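Local coordinates for protein glutathione S-transferase (Bombyx mori, PDB 5ZFG) that probably conjugates glutathione to electrophilic compounds as a glutathione transferase, and takes part in metabolising the insecticide diazinon in the silkworm, at residues B[43-48]-B[54-59]. Numbering follows the deposited sequence.
Sequences SDYALM and IPVLDD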
ATOM      1  N   SER B  43     -12.025 -22.292  -3.462  1.00 17.44           N
ATOM      2  CA  SER B  43     -11.405 -22.485  -2.152  1.00 19.68           C
ATOM      3  C   SER B  43      -9.934 -22.863  -2.274  1.00 19.23           C
ATOM      4  O   SER B  43      -9.129 -22.477  -1.418  1.00 18.69           O
ATOM      5  CB  SER B  43     -12.160 -23.543  -1.343  1.00 23.84           C
ATOM      6  OG  SER B  43     -11.916 -24.843  -1.848  1.00 26.97           O
ATOM      7  N   ASP B  44      -9.556 -23.614  -3.319  1.00 15.88           N
ATOM      8  CA  ASP B  44      -8.142 -23.925  -3.512  1.00 18.82           C
ATOM      9  C   ASP B  44      -7.327 -22.652  -3.707  1.00 17.43           C
ATOM     10  O   ASP B  44      -6.240 -22.510  -3.134  1.00 16.46           O
ATOM     11  CB  ASP B  44      -7.953 -24.861  -4.707  1.00 23.62           C
ATOM     12  CG  ASP B  44      -7.956 -26.335  -4.315  1.00 33.27           C
ATOM     13  OD1 ASP B  44      -7.922 -26.648  -3.104  1.00 31.02           O
ATOM     14  OD2 ASP B  44      -7.991 -27.189  -5.230  1.00 35.48           O
ATOM     15  N   TYR B  45      -7.837 -21.714  -4.510  1.00 13.75           N
ATOM     16  CA  TYR B  45      -7.132 -20.444  -4.677  1.00 12.80           C
ATOM     17  C   TYR B  45      -7.106 -19.665  -3.371  1.00 15.24           C
ATOM     18  O   TYR B  45      -6.087 -19.049  -3.030  1.00 14.01           O
ATOM     19  CB  TYR B  45      -7.773 -19.608  -5.783  1.00 12.20           C
ATOM     20  CG  TYR B  45      -6.934 -18.403  -6.182  1.00  9.42           C
ATOM     21  CD1 TYR B  45      -5.985 -18.491  -7.191  1.00 12.62           C
ATOM     22  CD2 TYR B  45      -7.100 -17.174  -5.545  1.00 12.04           C
ATOM     23  CE1 TYR B  45      -5.212 -17.391  -7.555  1.00 12.94           C
ATOM     24  CE2 TYR B  45      -6.341 -16.070  -5.906  1.00  9.81           C
ATOM     25  CZ  TYR B  45      -5.397 -16.183  -6.906  1.00  7.74           C
ATOM     26  OH  TYR B  45      -4.650 -15.083  -7.272  1.00  9.39           O
ATOM     27  N   ALA B  46      -8.210 -19.694  -2.618  1.00 12.78           N
ATOM     28  CA  ALA B  46      -8.247 -18.997  -1.341  1.00 15.67           C
ATOM     29  C   ALA B  46      -7.293 -19.603  -0.310  1.00 14.34           C
ATOM     30  O   ALA B  46      -6.892 -18.899   0.622  1.00 14.76           O
ATOM     31  CB  ALA B  46      -9.680 -18.974  -0.798  1.00 14.90           C
ATOM     32  N   LEU B  47      -6.915 -20.882  -0.451  1.00 14.62           N
ATOM     33  CA  LEU B  47      -5.840 -21.420   0.384  1.00 14.94           C
ATOM     34  C   LEU B  47      -4.567 -20.598   0.243  1.00 19.26           C
ATOM     35  O   LEU B  47      -3.799 -20.462   1.204  1.00 18.50           O
ATOM     36  CB  LEU B  47      -5.534 -22.869   0.007  1.00 20.36           C
ATOM     37  CG  LEU B  47      -6.372 -23.993   0.603  1.00 19.39           C
ATOM     38  CD1 LEU B  47      -5.925 -25.311  -0.018  1.00 21.06           C
ATOM     39  CD2 LEU B  47      -6.216 -24.025   2.119  1.00 23.01           C
ATOM     40  N   MET B  48      -4.319 -20.063  -0.948  1.00 13.60           N
ATOM     41  CA  MET B  48      -3.147 -19.235  -1.190  1.00 15.33           C
ATOM     42  C   MET B  48      -3.406 -17.770  -0.870  1.00 15.87           C
ATOM     43  O   MET B  48      -2.562 -17.112  -0.247  1.00 18.57           O
ATOM     44  CB  MET B  48      -2.698 -19.382  -2.641  1.00 12.98           C
ATOM     45  CG  MET B  48      -2.202 -20.772  -3.017  1.00 18.15           C
ATOM     46  SD  MET B  48      -1.493 -20.801  -4.681  1.00 16.64           S
ATOM     47  CE  MET B  48      -2.950 -20.440  -5.675  1.00 13.07           C
ATOM     48  N   ILE B  54      -5.824 -11.364  -7.641  1.00  8.55           N
ATOM     49  CA  ILE B  54      -4.676 -11.766  -8.457  1.00  7.21           C
ATOM     50  C   ILE B  54      -3.718 -10.580  -8.513  1.00  6.48           C
ATOM     51  O   ILE B  54      -4.175  -9.460  -8.781  1.00 10.84           O
ATOM     52  CB  ILE B  54      -5.159 -12.166  -9.862  1.00  9.81           C
ATOM     53  CG1 ILE B  54      -6.381 -13.094  -9.773  1.00 10.74           C
ATOM     54  CG2 ILE B  54      -4.054 -12.754 -10.704  1.00  7.47           C
ATOM     55  CD1 ILE B  54      -7.164 -13.181 -11.064  1.00 11.78           C
ATOM     56  N   PRO B  55      -2.388 -10.759  -8.367  1.00  5.98           N
ATOM     57  CA  PRO B  55      -1.662 -12.029  -8.273  1.00  6.37           C
ATOM     58  C   PRO B  55      -1.459 -12.598  -6.866  1.00  7.40           C
ATOM     59  O   PRO B  55      -1.715 -11.931  -5.858  1.00  8.06           O
ATOM     60  CB  PRO B  55      -0.307 -11.672  -8.891  1.00  7.12           C
ATOM     61  CG  PRO B  55      -0.074 -10.267  -8.422  1.00  7.48           C
ATOM     62  CD  PRO B  55      -1.452  -9.622  -8.524  1.00  5.46           C
ATOM     63  N   VAL B  56      -0.947 -13.830  -6.806  1.00  5.14           N
ATOM     64  CA  VAL B  56      -0.429 -14.400  -5.563  1.00  6.89           C
ATOM     65  C   VAL B  56       0.824 -15.198  -5.901  1.00  6.70           C
ATOM     66  O   VAL B  56       0.904 -15.827  -6.959  1.00  6.79           O
ATOM     67  CB  VAL B  56      -1.491 -15.254  -4.822  1.00  8.09           C
ATOM     68  CG1 VAL B  56      -1.959 -16.465  -5.653  1.00  7.96           C
ATOM     69  CG2 VAL B  56      -0.985 -15.688  -3.445  1.00 10.58           C
ATOM     70  N   LEU B  57       1.824 -15.111  -5.029  1.00  5.99           N
ATOM     71  CA  LEU B  57       3.093 -15.819  -5.177  1.00  6.04           C
ATOM     72  C   LEU B  57       3.125 -17.028  -4.261  1.00  9.78           C
ATOM     73  O   LEU B  57       2.699 -16.956  -3.107  1.00 11.27           O
ATOM     74  CB  LEU B  57       4.258 -14.882  -4.839  1.00  8.20           C
ATOM     75  CG  LEU B  57       5.685 -15.360  -5.105  1.00 12.17           C
ATOM     76  CD1 LEU B  57       6.032 -15.246  -6.582  1.00 12.31           C
ATOM     77  CD2 LEU B  57       6.670 -14.556  -4.247  1.00  7.82           C
ATOM     78  N   ASP B  58       3.636 -18.146  -4.778  1.00  6.79           N
ATOM     79  CA  ASP B  58       3.920 -19.329  -3.973  1.00 11.49           C
ATOM     80  C   ASP B  58       5.425 -19.578  -4.033  1.00 11.45           C
ATOM     81  O   ASP B  58       5.949 -20.012  -5.066  1.00 13.45           O
ATOM     82  CB  ASP B  58       3.125 -20.533  -4.477  1.00 11.14           C
ATOM     83  CG  ASP B  58       3.520 -21.840  -3.782  1.00 23.28           C
ATOM     84  OD1 ASP B  58       4.350 -21.822  -2.843  1.00 15.57           O
ATOM     85  OD2 ASP B  58       2.988 -22.894  -4.187  1.00 24.78           O
ATOM     86  N   ASP B  59       6.114 -19.292  -2.932  1.00 13.32           N
ATOM     87  CA  ASP B  59       7.562 -19.491  -2.819  1.00 15.69           C
ATOM     88  C   ASP B  59       7.767 -20.673  -1.879  1.00 16.61           C
ATOM     89  O   ASP B  59       7.814 -20.516  -0.658  1.00 17.17           O
ATOM     90  CB  ASP B  59       8.285 -18.237  -2.310  1.00 17.92           C
ATOM     91  CG  ASP B  59       9.799 -18.321  -2.502  1.00 20.72           C
ATOM     92  OD1 ASP B  59      10.276 -19.362  -3.026  1.00 21.00           O
ATOM     93  OD2 ASP B  59      10.517 -17.362  -2.143  1.00 19.15           O
TER
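Tyr-45 and Val-56 approach from opposite directions, the tyrosine from the short helix 43-48 and the valine from strand 56-59. Apolar packing carries most of the contact. Val-56 CG1 sits 3.4 Å from Tyr-45 OH and 3.7 Å from Tyr-45 CZ, approaching the ring obliquely. With CG anti to the backbone N (chi1 -169°), the tyrosine extends its phenol toward the strand, although its CB does not point that way. Ile-54 closes on the same phenol end, its CG1 lying 3.6 Å from Tyr-45 OH. Met-48 crosses Val-56 at about a right angle; the bend at chi3 (-65°) turns its methyl back, leaving Met-48 CE 4.1 Å from Val-56 CG1. Val-56 CG2 lies against the helix backbone, 3.8 Å from Met-48 O.

The setting is the thioredoxin-like N-terminal domain of the glutathione transferases, in which this helix packs beside the four-stranded mixed sheet. Tyr-6 on the adjacent strand 3-7 touches both Met-48 and Val-56. Just ahead of the strand, the Ile-54–Pro-55 peptide is cis, the cis-proline characteristic of the thioredoxin fold; the CB of Pro-55 points away from helix 43-48, and its side chain touches Pro-13 and Ser-14 of helix 12-23 and Ser-67 of helix 67-78.

The polar bonds run to residues beyond the two segments. The Tyr-45 hydroxyl, though Ile-54 and Val-56 carbons lie against it, is hydrogen-bonded to Glu-53 O, which fixes the phenol end beside the turn into the strand. On the helix, Ala-46 O accepts a hydrogen bond from Arg-145 NH2 of the second subunit.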